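Local coordinates for second substrate binding domain of putative amino acid ABC transporter (Streptococcus pneumoniae, PDB 4OEN), which probably captures an amino acid outside the cell and passes it to the membrane part of an ABC importer, at residues K34-A37 against K38-F42; L93-K96 against E97-I101; A102-E105 against D106-G109; E199-N202 against N203-N207. All coordinates share one frame; numbering follows the deposited sequence.

Contact 1 (K34-A37 against K38-F42). With SO4 (sulfate ion), chain C.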
ATOM      1  N   LYS A  34      -1.283 -12.904  10.632  1.00 12.84           N
ATOM      2  CA  LYS A  34      -1.742 -14.224  11.054  1.00 15.52           C
ATOM      3  C   LYS A  34      -0.743 -15.323  10.709  1.00 17.59           C
ATOM      4  O   LYS A  34      -0.514 -16.221  11.517  1.00 18.48           O
ATOM      5  CB  LYS A  34      -3.087 -14.544  10.418  1.00 20.06           C
ATOM      6  CG  LYS A  34      -4.204 -13.679  10.953  1.00 20.54           C
ATOM      7  CD  LYS A  34      -5.469 -13.902  10.177  1.00 21.43           C
ATOM      8  CE  LYS A  34      -6.476 -12.822  10.513  1.00 20.06           C
ATOM      9  NZ  LYS A  34      -7.769 -13.042   9.820  1.00 25.45           N
ATOM     10  N   ALA A  35      -0.165 -15.263   9.509  1.00 15.90           N
ATOM     11  CA  ALA A  35       0.829 -16.267   9.114  1.00 15.90           C
ATOM     12  C   ALA A  35       2.107 -16.170   9.940  1.00 15.93           C
ATOM     13  O   ALA A  35       2.749 -17.191  10.241  1.00 20.24           O
ATOM     14  CB  ALA A  35       1.157 -16.139   7.626  1.00 16.11           C
ATOM     15  N   ILE A  36       2.485 -14.944  10.286  1.00 16.91           N
ATOM     16  CA  ILE A  36       3.681 -14.729  11.085  1.00 15.75           C
ATOM     17  C   ILE A  36       3.448 -15.223  12.510  1.00 15.53           C
ATOM     18  O   ILE A  36       4.301 -15.881  13.093  1.00 16.86           O
ATOM     19  CB  ILE A  36       4.090 -13.250  11.052  1.00 16.53           C
ATOM     20  CG1 ILE A  36       4.683 -12.936   9.676  1.00 20.29           C
ATOM     21  CG2 ILE A  36       5.085 -12.922  12.156  1.00 16.05           C
ATOM     22  CD1 ILE A  36       5.150 -11.500   9.484  1.00 15.08           C
ATOM     23  N   ALA A  37       2.279 -14.933  13.065  1.00 16.57           N
ATOM     24  CA  ALA A  37       1.975 -15.386  14.415  1.00 19.06           C
ATOM     25  C   ALA A  37       2.029 -16.906  14.498  1.00 21.40           C
ATOM     26  O   ALA A  37       2.559 -17.478  15.449  1.00 22.34           O
ATOM     27  CB  ALA A  37       0.607 -14.869  14.855  1.00 18.13           C
ATOM     28  N   LYS A  38       1.499 -17.560  13.476  1.00 22.04           N
ATOM     29  CA  LYS A  38       1.466 -19.006  13.454  1.00 24.08           C
ATOM     30  C   LYS A  38       2.867 -19.589  13.255  1.00 24.25           C
ATOM     31  O   LYS A  38       3.224 -20.595  13.870  1.00 26.79           O
ATOM     32  CB  LYS A  38       0.514 -19.485  12.362  1.00 22.10           C
ATOM     33  CG  LYS A  38       0.373 -20.998  12.303  1.00 31.11           C
ATOM     34  CD  LYS A  38      -0.717 -21.411  11.333  1.00 40.81           C
ATOM     35  CE  LYS A  38      -0.896 -22.923  11.322  1.00 53.62           C
ATOM     36  NZ  LYS A  38      -2.028 -23.343  10.452  1.00 61.93           N
ATOM     37  N   ASP A  39       3.664 -18.950  12.403  1.00 25.09           N
ATOM     38  CA  ASP A  39       5.031 -19.398  12.138  1.00 21.93           C
ATOM     39  C   ASP A  39       5.915 -19.283  13.377  1.00 22.64           C
ATOM     40  O   ASP A  39       6.770 -20.134  13.641  1.00 24.72           O
ATOM     41  CB  ASP A  39       5.630 -18.582  10.989  1.00 20.83           C
ATOM     42  CG  ASP A  39       7.080 -18.942  10.708  1.00 29.77           C
ATOM     43  OD1 ASP A  39       7.305 -19.980  10.065  1.00 27.83           O
ATOM     44  OD2 ASP A  39       7.992 -18.182  11.102  1.00 27.18           O
ATOM     45  N   GLN A  40       5.691 -18.216  14.135  1.00 22.62           N
ATOM     46  CA  GLN A  40       6.534 -17.854  15.266  1.00 21.82           C
ATOM     47  C   GLN A  40       5.975 -18.320  16.603  1.00 24.81           C
ATOM     48  O   GLN A  40       6.610 -18.151  17.639  1.00 28.01           O
ATOM     49  CB  GLN A  40       6.718 -16.339  15.290  1.00 24.28           C
ATOM     50  CG  GLN A  40       7.548 -15.840  14.134  1.00 20.71           C
ATOM     51  CD  GLN A  40       8.982 -16.289  14.237  1.00 21.41           C
ATOM     52  OE1 GLN A  40       9.682 -15.947  15.190  1.00 24.98           O
ATOM     53  NE2 GLN A  40       9.440 -17.065  13.254  1.00 24.98           N
ATOM     54  N   GLY A  41       4.774 -18.882  16.569  1.00 23.08           N
ATOM     55  CA  GLY A  41       4.184 -19.479  17.753  1.00 24.69           C
ATOM     56  C   GLY A  41       3.717 -18.502  18.811  1.00 28.30           C
ATOM     57  O   GLY A  41       3.762 -18.816  20.002  1.00 34.09           O
ATOM     58  N   PHE A  42       3.273 -17.323  18.398  1.00 23.14           N
ATOM     59  CA  PHE A  42       2.572 -16.462  19.346  1.00 23.82           C
ATOM     60  C   PHE A  42       1.110 -16.290  18.953  1.00 27.30           C
ATOM     61  O   PHE A  42       0.715 -16.589  17.828  1.00 26.11           O
ATOM     62  CB  PHE A  42       3.279 -15.104  19.527  1.00 23.91           C
ATOM     63  CG  PHE A  42       3.411 -14.265  18.276  1.00 23.96           C
ATOM     64  CD1 PHE A  42       2.438 -13.333  17.924  1.00 20.50           C
ATOM     65  CD2 PHE A  42       4.558 -14.348  17.494  1.00 21.83           C
ATOM     66  CE1 PHE A  42       2.593 -12.533  16.794  1.00 19.76           C
ATOM     67  CE2 PHE A  42       4.721 -13.562  16.371  1.00 19.19           C
ATOM     68  CZ  PHE A  42       3.741 -12.657  16.008  1.00 19.88           C
TER
HETATM   69  S   SO4 C 501      12.720 -19.125  13.545  1.00 62.30           S
HETATM   70  O1  SO4 C 501      11.496 -19.923  13.598  1.00 64.00           O
HETATM   71  O2  SO4 C 501      13.782 -19.902  12.910  1.00 66.51           O
HETATM   72  O3  SO4 C 501      12.487 -17.906  12.781  1.00 63.19           O
HETATM   73  O4  SO4 C 501      13.125 -18.769  14.903  1.00 67.69           O
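The C-terminal end of helix 28-40 unwinds here through Gly41, whose positive phi of 72° turns the chain out of the helix, and Ala37 and Phe42 meet across that turn. Phe42 N donates to Ala37 O at 3.0 Å, the six-to-one bond known from Schellman endings; the bond from Gly41 N to the same oxygen is weak. Before the turn, the bonds from Lys38 N, Asp39 N and Gln40 N to Lys34 O, Ala35 O and Ile36 O are ordinary helical ones.

The apolar half of the ending is built by the Phe42 ring. With CG placed between the backbone N and the carbonyl carbon (chi1 60°), the ring folds back over the last full turn, and Ala37 CA sits over one face, 3.7 Å from the ring centroid, in a CH-pi contact. Ala37 CB reaches Phe42 CE1 at 3.6 Å, while Ile36 CG2, alongside, approaches Phe42 CZ at 4.1 Å. Tyr5 meets the same ring edge-to-face.

On the polar side the Gln40 chain bends at chi2, bringing its amide back beside Asp39. Gln40 NE2 donates to Asp39 OD2 at 2.8 Å, in the plane of its own amide, but on the anti side of the carboxylate and tilted out of that plane; it also donates to sulfate O3 at 3.2 Å. Asp39 OD2 has a second amide donor, Asn207 of helix 195-210. Two neutral amides thus share one carboxylate oxygen, which probably helps stabilise Asp39 as an anion, and both amide nitrogens bridge Asp39 OD2 and O3 of a sulfate probably from the crystallisation liquor.

Contact 2 (L93-K96 against E97-I101)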
ATOM      1  N   LEU A  93       2.370   4.504 -13.356  1.00 13.34           N
ATOM      2  CA  LEU A  93       1.461   4.949 -14.403  1.00 15.91           C
ATOM      3  C   LEU A  93       0.398   3.888 -14.717  1.00 16.67           C
ATOM      4  O   LEU A  93       0.702   2.693 -14.805  1.00 17.16           O
ATOM      5  CB  LEU A  93       2.245   5.275 -15.687  1.00 13.87           C
ATOM      6  CG  LEU A  93       1.471   6.116 -16.706  1.00 15.14           C
ATOM      7  CD1 LEU A  93       1.510   7.595 -16.331  1.00 15.59           C
ATOM      8  CD2 LEU A  93       2.009   5.884 -18.124  1.00 18.93           C
ATOM      9  N   GLY A  94      -0.839   4.327 -14.923  1.00 14.07           N
ATOM     10  CA  GLY A  94      -1.915   3.433 -15.347  1.00 14.01           C
ATOM     11  C   GLY A  94      -2.512   3.910 -16.658  1.00 14.03           C
ATOM     12  O   GLY A  94      -2.691   5.113 -16.841  1.00 14.36           O
ATOM     13  N   VAL A  95      -2.781   2.984 -17.582  1.00 13.68           N
ATOM     14  CA  VAL A  95      -3.485   3.292 -18.828  1.00 12.84           C
ATOM     15  C   VAL A  95      -4.507   2.203 -19.164  1.00 16.92           C
ATOM     16  O   VAL A  95      -4.469   1.104 -18.601  1.00 17.57           O
ATOM     17  CB  VAL A  95      -2.498   3.453 -20.025  1.00 15.82           C
ATOM     18  CG1 VAL A  95      -1.556   4.626 -19.804  1.00 17.66           C
ATOM     19  CG2 VAL A  95      -1.710   2.156 -20.270  1.00 15.16           C
ATOM     20  N   LYS A  96      -5.436   2.500 -20.069  1.00 14.16           N
ATOM     21  CA  LYS A  96      -6.340   1.469 -20.567  1.00 16.21           C
ATOM     22  C   LYS A  96      -5.584   0.386 -21.325  1.00 19.96           C
ATOM     23  O   LYS A  96      -4.502   0.630 -21.868  1.00 18.04           O
ATOM     24  CB  LYS A  96      -7.418   2.079 -21.457  1.00 20.64           C
ATOM     25  CG  LYS A  96      -8.233   3.140 -20.738  1.00 16.06           C
ATOM     26  CD  LYS A  96      -9.330   3.692 -21.639  1.00 22.93           C
ATOM     27  CE  LYS A  96     -10.384   2.643 -21.944  1.00 27.74           C
ATOM     28  NZ  LYS A  96     -11.455   3.189 -22.824  1.00 30.07           N
ATOM     29  N   GLU A  97      -6.176  -0.778 -21.385  1.00 25.57           N
ATOM     30  CA  GLU A  97      -5.585  -1.896 -22.057  1.00 25.17           C
ATOM     31  C   GLU A  97      -5.132  -1.594 -23.452  1.00 20.74           C
ATOM     32  O   GLU A  97      -4.158  -2.089 -23.899  1.00 24.35           O
ATOM     33  CB  GLU A  97      -6.619  -2.994 -22.137  1.00 38.44           C
ATOM     34  CG  GLU A  97      -6.897  -3.540 -20.775  1.00 47.65           C
ATOM     35  CD  GLU A  97      -5.970  -4.665 -20.439  1.00 56.59           C
ATOM     36  OE1 GLU A  97      -4.881  -4.711 -20.980  1.00 54.76           O
ATOM     37  OE2 GLU A  97      -6.359  -5.522 -19.651  1.00 64.67           O
ATOM     38  N   SER A  98      -5.923  -0.764 -24.101  1.00 25.02           N
ATOM     39  CA  SER A  98      -5.764  -0.416 -25.498  1.00 24.57           C
ATOM     40  C   SER A  98      -4.645   0.591 -25.771  1.00 21.85           C
ATOM     41  O   SER A  98      -4.276   0.814 -26.926  1.00 24.29           O
ATOM     42  CB  SER A  98      -7.087   0.153 -26.021  1.00 33.57           C
ATOM     43  OG  SER A  98      -7.547   1.185 -25.147  1.00 33.09           O
ATOM     44  N   SER A  99      -4.109   1.195 -24.719  1.00 20.55           N
ATOM     45  CA  SER A  99      -3.180   2.307 -24.888  1.00 22.24           C
ATOM     46  C   SER A  99      -1.846   1.902 -25.506  1.00 19.89           C
ATOM     47  O   SER A  99      -1.306   0.857 -25.188  1.00 25.69           O
ATOM     48  CB  SER A  99      -2.911   2.979 -23.547  1.00 21.18           C
ATOM     49  OG  SER A  99      -1.912   3.976 -23.680  1.00 20.17           O
ATOM     50  N   ASN A 100      -1.318   2.799 -26.337  1.00 25.78           N
ATOM     51  CA  ASN A 100      -0.004   2.687 -26.968  1.00 39.14           C
ATOM     52  C   ASN A 100       1.167   3.033 -26.035  1.00 30.83           C
ATOM     53  O   ASN A 100       2.319   2.658 -26.289  1.00 30.20           O
ATOM     54  CB  ASN A 100       0.034   3.612 -28.190  1.00 38.43           C
ATOM     55  CG  ASN A 100       1.117   3.247 -29.170  1.00 57.04           C
ATOM     56  OD1 ASN A 100       1.680   2.155 -29.114  1.00 66.81           O
ATOM     57  ND2 ASN A 100       1.415   4.164 -30.085  1.00 61.43           N
ATOM     58  N   ILE A 101       0.859   3.745 -24.957  1.00 25.16           N
ATOM     59  CA  ILE A 101       1.874   4.359 -24.104  1.00 19.39           C
ATOM     60  C   ILE A 101       2.740   3.326 -23.383  1.00 23.63           C
ATOM     61  O   ILE A 101       2.232   2.465 -22.666  1.00 25.70           O
ATOM     62  CB  ILE A 101       1.206   5.303 -23.082  1.00 19.97           C
ATOM     63  CG1 ILE A 101       0.519   6.460 -23.825  1.00 28.61           C
ATOM     64  CG2 ILE A 101       2.232   5.806 -22.074  1.00 20.66           C
ATOM     65  CD1 ILE A 101      -0.345   7.332 -22.961  1.00 33.79           C
TER
HETATM   66  O   HOH W   1     -10.108   1.543 -25.416  1.00 53.01           O
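Two turns share Ser99, which closes one with its backbone and opens the next with its side chain, while its CB packs on Val95. Ser99 N donates to Lys96 O at 2.9 Å in a nearly straight bond (N-H...O 166°); this closes a type I beta turn from Lys96 to Ser99, where strand 87-96 ends. Ser99 OG, anti to its own N (chi1 174°), lies beside the carbonyl carbon, on the side where the following residues run, which brings it within reach of Ile101 N; it accepts from that nitrogen at 3.1 Å, an ST turn.

The reversal brings the chain back along the strand, against its Leu93 and Val95 side chains. Val95 CB meets Ser99 CB at 3.6 Å, and the methyl Val95 CG2 is equally near to that carbon. Further back, the side chains of Leu93 and Ile101 cross at about a right angle, with Leu93 CD2 against Ile101 CG2 at 4.0 Å. Leu107 adds to this apolar patch.

On the outer side a water lies between the side chains of the first and third turn residues: Ser98 OG is 2.6 Å from its oxygen, whereas the link from Lys96 NZ is weak. The stronger partner of that ammonium is Asn149 O. Lys174 NZ donates to both Glu97 O and Ser99 O. The reversal is thus held by a backbone bond, a hydroxyl acceptor and the Lys174 ammonium, with Val95, Leu93 and Ile101 packed on the strand side.

Contact 3 (A102-E105 against D106-G109)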
ATOM      1  N   ALA A 102       4.054   3.425 -23.578  1.00 24.40           N
ATOM      2  CA  ALA A 102       4.994   2.426 -23.074  1.00 26.99           C
ATOM      3  C   ALA A 102       6.250   3.033 -22.436  1.00 24.03           C
ATOM      4  O   ALA A 102       7.184   2.308 -22.073  1.00 23.93           O
ATOM      5  CB  ALA A 102       5.392   1.482 -24.197  1.00 30.59           C
ATOM      6  N   SER A 103       6.264   4.355 -22.297  1.00 22.80           N
ATOM      7  CA  SER A 103       7.364   5.066 -21.655  1.00 20.34           C
ATOM      8  C   SER A 103       6.887   6.455 -21.257  1.00 18.14           C
ATOM      9  O   SER A 103       5.873   6.922 -21.750  1.00 18.41           O
ATOM     10  CB  SER A 103       8.572   5.179 -22.575  1.00 21.13           C
ATOM     11  OG  SER A 103       8.313   6.058 -23.657  1.00 22.03           O
ATOM     12  N   TYR A 104       7.621   7.119 -20.375  1.00 20.60           N
ATOM     13  CA  TYR A 104       7.235   8.479 -20.001  1.00 21.21           C
ATOM     14  C   TYR A 104       7.415   9.420 -21.193  1.00 19.70           C
ATOM     15  O   TYR A 104       6.685  10.391 -21.337  1.00 17.90           O
ATOM     16  CB  TYR A 104       8.047   8.975 -18.803  1.00 17.82           C
ATOM     17  CG  TYR A 104       7.695   8.293 -17.504  1.00 15.72           C
ATOM     18  CD1 TYR A 104       6.375   8.184 -17.080  1.00 20.72           C
ATOM     19  CD2 TYR A 104       8.684   7.730 -16.712  1.00 19.87           C
ATOM     20  CE1 TYR A 104       6.056   7.551 -15.873  1.00 15.81           C
ATOM     21  CE2 TYR A 104       8.372   7.092 -15.528  1.00 18.58           C
ATOM     22  CZ  TYR A 104       7.073   7.007 -15.114  1.00 19.70           C
ATOM     23  OH  TYR A 104       6.812   6.367 -13.931  1.00 18.58           O
ATOM     24  N   GLU A 105       8.395   9.127 -22.034  1.00 18.99           N
ATOM     25  CA  GLU A 105       8.614   9.895 -23.259  1.00 20.91           C
ATOM     26  C   GLU A 105       7.381   9.862 -24.164  1.00 22.52           C
ATOM     27  O   GLU A 105       7.091  10.835 -24.867  1.00 22.68           O
ATOM     28  CB  GLU A 105       9.834   9.360 -24.022  1.00 26.22           C
ATOM     29  CG  GLU A 105      11.184   9.709 -23.394  1.00 36.24           C
ATOM     30  CD  GLU A 105      11.588   8.776 -22.259  1.00 44.89           C
ATOM     31  OE1 GLU A 105      10.854   7.801 -21.978  1.00 43.26           O
ATOM     32  OE2 GLU A 105      12.649   9.025 -21.644  1.00 49.10           O
ATOM     33  N   ASP A 106       6.644   8.749 -24.141  1.00 19.05           N
ATOM     34  CA  ASP A 106       5.428   8.631 -24.956  1.00 16.04           C
ATOM     35  C   ASP A 106       4.330   9.597 -24.509  1.00 19.19           C
ATOM     36  O   ASP A 106       3.360   9.825 -25.237  1.00 19.67           O
ATOM     37  CB  ASP A 106       4.886   7.202 -24.917  1.00 18.66           C
ATOM     38  CG  ASP A 106       5.718   6.232 -25.739  1.00 27.38           C
ATOM     39  OD1 ASP A 106       6.529   6.687 -26.576  1.00 28.80           O
ATOM     40  OD2 ASP A 106       5.543   5.003 -25.561  1.00 24.09           O
ATOM     41  N   LEU A 107       4.489  10.156 -23.317  1.00 16.20           N
ATOM     42  CA  LEU A 107       3.493  11.054 -22.760  1.00 13.57           C
ATOM     43  C   LEU A 107       3.643  12.480 -23.258  1.00 16.42           C
ATOM     44  O   LEU A 107       2.853  13.340 -22.876  1.00 16.73           O
ATOM     45  CB  LEU A 107       3.562  11.052 -21.225  1.00 15.11           C
ATOM     46  CG  LEU A 107       3.155   9.735 -20.566  1.00 19.57           C
ATOM     47  CD1 LEU A 107       3.465   9.827 -19.078  1.00 21.73           C
ATOM     48  CD2 LEU A 107       1.670   9.513 -20.816  1.00 18.04           C
ATOM     49  N   LYS A 108       4.654  12.754 -24.080  1.00 16.00           N
ATOM     50  CA  LYS A 108       4.854  14.122 -24.552  1.00 17.47           C
ATOM     51  C   LYS A 108       3.592  14.637 -25.241  1.00 18.96           C
ATOM     52  O   LYS A 108       3.096  14.017 -26.181  1.00 19.77           O
ATOM     53  CB  LYS A 108       6.050  14.198 -25.506  1.00 22.69           C
ATOM     54  CG  LYS A 108       6.505  15.617 -25.844  1.00 26.53           C
ATOM     55  CD  LYS A 108       7.747  15.580 -26.728  1.00 36.49           C
ATOM     56  CE  LYS A 108       8.222  16.980 -27.061  1.00 46.79           C
ATOM     57  NZ  LYS A 108       7.152  17.751 -27.750  1.00 50.69           N
ATOM     58  N   GLY A 109       3.051  15.742 -24.736  1.00 18.51           N
ATOM     59  CA  GLY A 109       1.862  16.338 -25.319  1.00 17.96           C
ATOM     60  C   GLY A 109       0.560  15.711 -24.854  1.00 17.91           C
ATOM     61  O   GLY A 109      -0.511  16.245 -25.126  1.00 19.71           O
TER
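This is a surface contact within the connection from strand 87-96 to strand 111-115, where Asp106 reaches back to Ala102 and Ser103 across a tight turn. Asp106 OD2 accepts from Ala102 N at 2.9 Å through its anti lone pair. In the other direction, Asp106 N donates to Ser103 OG at 3.2 Å, and more weakly to Ser103 O at 3.1 Å. The hydroxyl can take that role because chi1 of 69° sets it between the backbone N and the carbonyl carbon of Ser103, facing the turn. Side chain and backbone of Asp106 are therefore each tied to the residues that lead into the bend.

The bend itself is a short 3-10 segment. Its bonds run from each amide to the carbonyl three residues earlier, Leu107 N to Tyr104 O at 3.0 Å and Lys108 N to Glu105 O at 3.2 Å, whereas the alpha-helical bonds of helices 28-40 and 195-210 reach four residues back. That shorter step is the evidence for the 3-10 assignment.

On the inner side, Tyr104 and Leu107 run side by side in the same direction. Leu107 CD1 touches the edge of the tyrosine ring at Tyr104 CD1, 3.9 Å away and in the ring plane. Beyond it, the Tyr104 ring meets that of Tyr131, and Leu107 reaches Ile101 and Tyr133. Gly109 then joins Gly132 by backbone hydrogen bonding.

Contact 4 (E199-N202 against N203-N207). With SO4 (sulfate ion), chain C.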
ATOM      1  N   GLU A 199      11.268  -8.624  16.730  1.00 19.02           N
ATOM      2  CA  GLU A 199      12.183  -9.722  16.425  1.00 22.68           C
ATOM      3  C   GLU A 199      11.454 -10.886  15.750  1.00 22.55           C
ATOM      4  O   GLU A 199      11.890 -11.394  14.719  1.00 22.51           O
ATOM      5  CB  GLU A 199      12.882 -10.216  17.696  1.00 27.56           C
ATOM      6  CG  GLU A 199      13.822  -9.212  18.343  1.00 40.87           C
ATOM      7  CD  GLU A 199      14.484  -9.741  19.616  1.00 54.95           C
ATOM      8  OE1 GLU A 199      14.578 -10.978  19.787  1.00 56.54           O
ATOM      9  OE2 GLU A 199      14.902  -8.912  20.453  1.00 60.88           O
ATOM     10  N   MET A 200      10.329 -11.292  16.326  1.00 21.01           N
ATOM     11  CA  MET A 200       9.551 -12.393  15.760  1.00 20.75           C
ATOM     12  C   MET A 200       8.888 -12.016  14.440  1.00 23.02           C
ATOM     13  O   MET A 200       8.756 -12.858  13.541  1.00 16.89           O
ATOM     14  CB  MET A 200       8.502 -12.869  16.763  1.00 22.32           C
ATOM     15  CG  MET A 200       9.128 -13.579  17.951  1.00 25.25           C
ATOM     16  SD  MET A 200       7.930 -14.336  19.046  1.00 28.73           S
ATOM     17  CE  MET A 200       7.058 -12.886  19.652  1.00 22.21           C
ATOM     18  N   PHE A 201       8.459 -10.763  14.304  1.00 18.79           N
ATOM     19  CA  PHE A 201       7.864 -10.368  13.037  1.00 19.40           C
ATOM     20  C   PHE A 201       8.897 -10.494  11.932  1.00 16.29           C
ATOM     21  O   PHE A 201       8.617 -11.049  10.868  1.00 17.44           O
ATOM     22  CB  PHE A 201       7.315  -8.938  13.081  1.00 15.83           C
ATOM     23  CG  PHE A 201       6.629  -8.516  11.798  1.00 13.87           C
ATOM     24  CD1 PHE A 201       5.245  -8.604  11.670  1.00 17.40           C
ATOM     25  CD2 PHE A 201       7.364  -8.062  10.718  1.00 13.83           C
ATOM     26  CE1 PHE A 201       4.615  -8.225  10.485  1.00 15.51           C
ATOM     27  CE2 PHE A 201       6.752  -7.684   9.532  1.00 18.26           C
ATOM     28  CZ  PHE A 201       5.366  -7.767   9.416  1.00 16.81           C
ATOM     29  N   ASN A 202      10.094  -9.978  12.178  1.00 15.88           N
ATOM     30  CA  ASN A 202      11.138 -10.015  11.166  1.00 18.92           C
ATOM     31  C   ASN A 202      11.544 -11.447  10.836  1.00 19.31           C
ATOM     32  O   ASN A 202      11.799 -11.759   9.682  1.00 19.97           O
ATOM     33  CB  ASN A 202      12.356  -9.221  11.620  1.00 19.38           C
ATOM     34  CG  ASN A 202      12.101  -7.723  11.634  1.00 16.18           C
ATOM     35  OD1 ASN A 202      11.158  -7.238  11.014  1.00 17.65           O
ATOM     36  ND2 ASN A 202      12.955  -6.988  12.328  1.00 19.24           N
ATOM     37  N   ASN A 203      11.626 -12.306  11.849  1.00 17.63           N
ATOM     38  CA  ASN A 203      11.972 -13.706  11.606  1.00 18.82           C
ATOM     39  C   ASN A 203      10.866 -14.429  10.851  1.00 18.69           C
ATOM     40  O   ASN A 203      11.136 -15.231   9.953  1.00 19.59           O
ATOM     41  CB  ASN A 203      12.262 -14.424  12.921  1.00 21.94           C
ATOM     42  CG  ASN A 203      13.569 -13.988  13.534  1.00 27.55           C
ATOM     43  OD1 ASN A 203      14.424 -13.425  12.849  1.00 33.66           O
ATOM     44  ND2 ASN A 203      13.741 -14.249  14.817  1.00 29.01           N
ATOM     45  N   GLY A 204       9.620 -14.155  11.231  1.00 17.03           N
ATOM     46  CA  GLY A 204       8.471 -14.744  10.566  1.00 16.42           C
ATOM     47  C   GLY A 204       8.415 -14.309   9.112  1.00 15.52           C
ATOM     48  O   GLY A 204       8.178 -15.119   8.221  1.00 18.11           O
ATOM     49  N   LEU A 205       8.661 -13.024   8.873  1.00 14.72           N
ATOM     50  CA  LEU A 205       8.660 -12.499   7.517  1.00 16.60           C
ATOM     51  C   LEU A 205       9.719 -13.194   6.662  1.00 16.13           C
ATOM     52  O   LEU A 205       9.447 -13.607   5.524  1.00 18.16           O
ATOM     53  CB  LEU A 205       8.898 -10.982   7.524  1.00 17.67           C
ATOM     54  CG  LEU A 205       8.945 -10.301   6.150  1.00 14.59           C
ATOM     55  CD1 LEU A 205       7.615 -10.420   5.431  1.00 18.24           C
ATOM     56  CD2 LEU A 205       9.331  -8.839   6.295  1.00 18.85           C
ATOM     57  N   ALA A 206      10.924 -13.336   7.208  1.00 16.34           N
ATOM     58  CA  ALA A 206      12.002 -14.004   6.479  1.00 17.68           C
ATOM     59  C   ALA A 206      11.632 -15.449   6.161  1.00 18.27           C
ATOM     60  O   ALA A 206      11.883 -15.936   5.056  1.00 18.80           O
ATOM     61  CB  ALA A 206      13.301 -13.948   7.273  1.00 21.43           C
ATOM     62  N   ASN A 207      11.039 -16.140   7.126  1.00 18.43           N
ATOM     63  CA  ASN A 207      10.618 -17.522   6.879  1.00 19.27           C
ATOM     64  C   ASN A 207       9.567 -17.610   5.778  1.00 18.36           C
ATOM     65  O   ASN A 207       9.644 -18.464   4.902  1.00 19.14           O
ATOM     66  CB  ASN A 207      10.076 -18.160   8.157  1.00 19.86           C
ATOM     67  CG  ASN A 207      11.161 -18.414   9.181  1.00 21.86           C
ATOM     68  OD1 ASN A 207      12.339 -18.487   8.837  1.00 26.08           O
ATOM     69  ND2 ASN A 207      10.770 -18.564  10.446  1.00 21.83           N
TER
HETATM   70  S   SO4 C 501      12.720 -19.125  13.545  1.00 62.30           S
HETATM   71  O1  SO4 C 501      11.496 -19.923  13.598  1.00 64.00           O
HETATM   72  O2  SO4 C 501      13.782 -19.902  12.910  1.00 66.51           O
HETATM   73  O3  SO4 C 501      12.487 -17.906  12.781  1.00 63.19           O
HETATM   74  O4  SO4 C 501      13.125 -18.769  14.903  1.00 67.69           O
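Asn203 lies back along its own helix against Glu199, one turn earlier. Both belong to helix 195-210, which packs beside helix 28-40 in this type II periplasmic binding protein fold. At the start of the side chain, Asn203 CB lies 3.5 Å from both Glu199 O and sulfate O3, in van der Waals contact. With CG anti to the carbonyl carbon (chi1 -72°), the chain is directed back toward the preceding turn, and Asn203 CG comes to 3.3 Å from Glu199 O. At the tip, Asn203 ND2 is 3.4 Å from that carbonyl, but its angle is too poor for a hydrogen bond, while OD1 lies slightly farther off. The amide therefore rests on the carbonyl without being bonded to it, and Glu199 O receives the backbone N of Asn203 instead.

The same alpha-helical pattern continues with Gly204 N to Met200 O at 2.8 Å, Leu205 N to Phe201 O, and Ala206 N to Asn202 O. One turn beyond Asn203, Asn207 ND2 donates to sulfate O3 at 3.0 Å, and also to Asp39 OD2 of helix 28-40. The sulfate oxygen has Gln40 of that helix as a further donor, so the anion sits where the two helices meet.

On another side of the helix, the bulky groups turn inward. Phe201 stacks on the ring of Phe187, and Leu205 CD2 approaches Phe201 CE2 obliquely at 4.3 Å. Asn202 OD1, which accepts from Glu84 N, lies at the edge of the Phe201 ring, in its plane.

The four contacts fall into two groups on opposite sides of the chain's centre. Contacts 1 and 4 belong to two neighbouring helices, about 9 Å apart between centres. Ile36 CD1 packs on Phe201 CE1 at 3.5 Å, and one sulfate touches both contacts. Contact 2 joins the end of strand 87-96 to the connection and contact 3 lies further along it, about 11 Å away between centres; Ile101 CD1 meets Leu107 CD2 at 3.7 Å. Contact 3 is a surface contact; the other three are partly buried. The helical pair has alpha-helical bonds, ended at Gly41 in contact 1, and aromatic packing, with amides at the seam, whereas the loop pair uses serine and aspartate oxygens to fix irregular backbone over an apolar inner side.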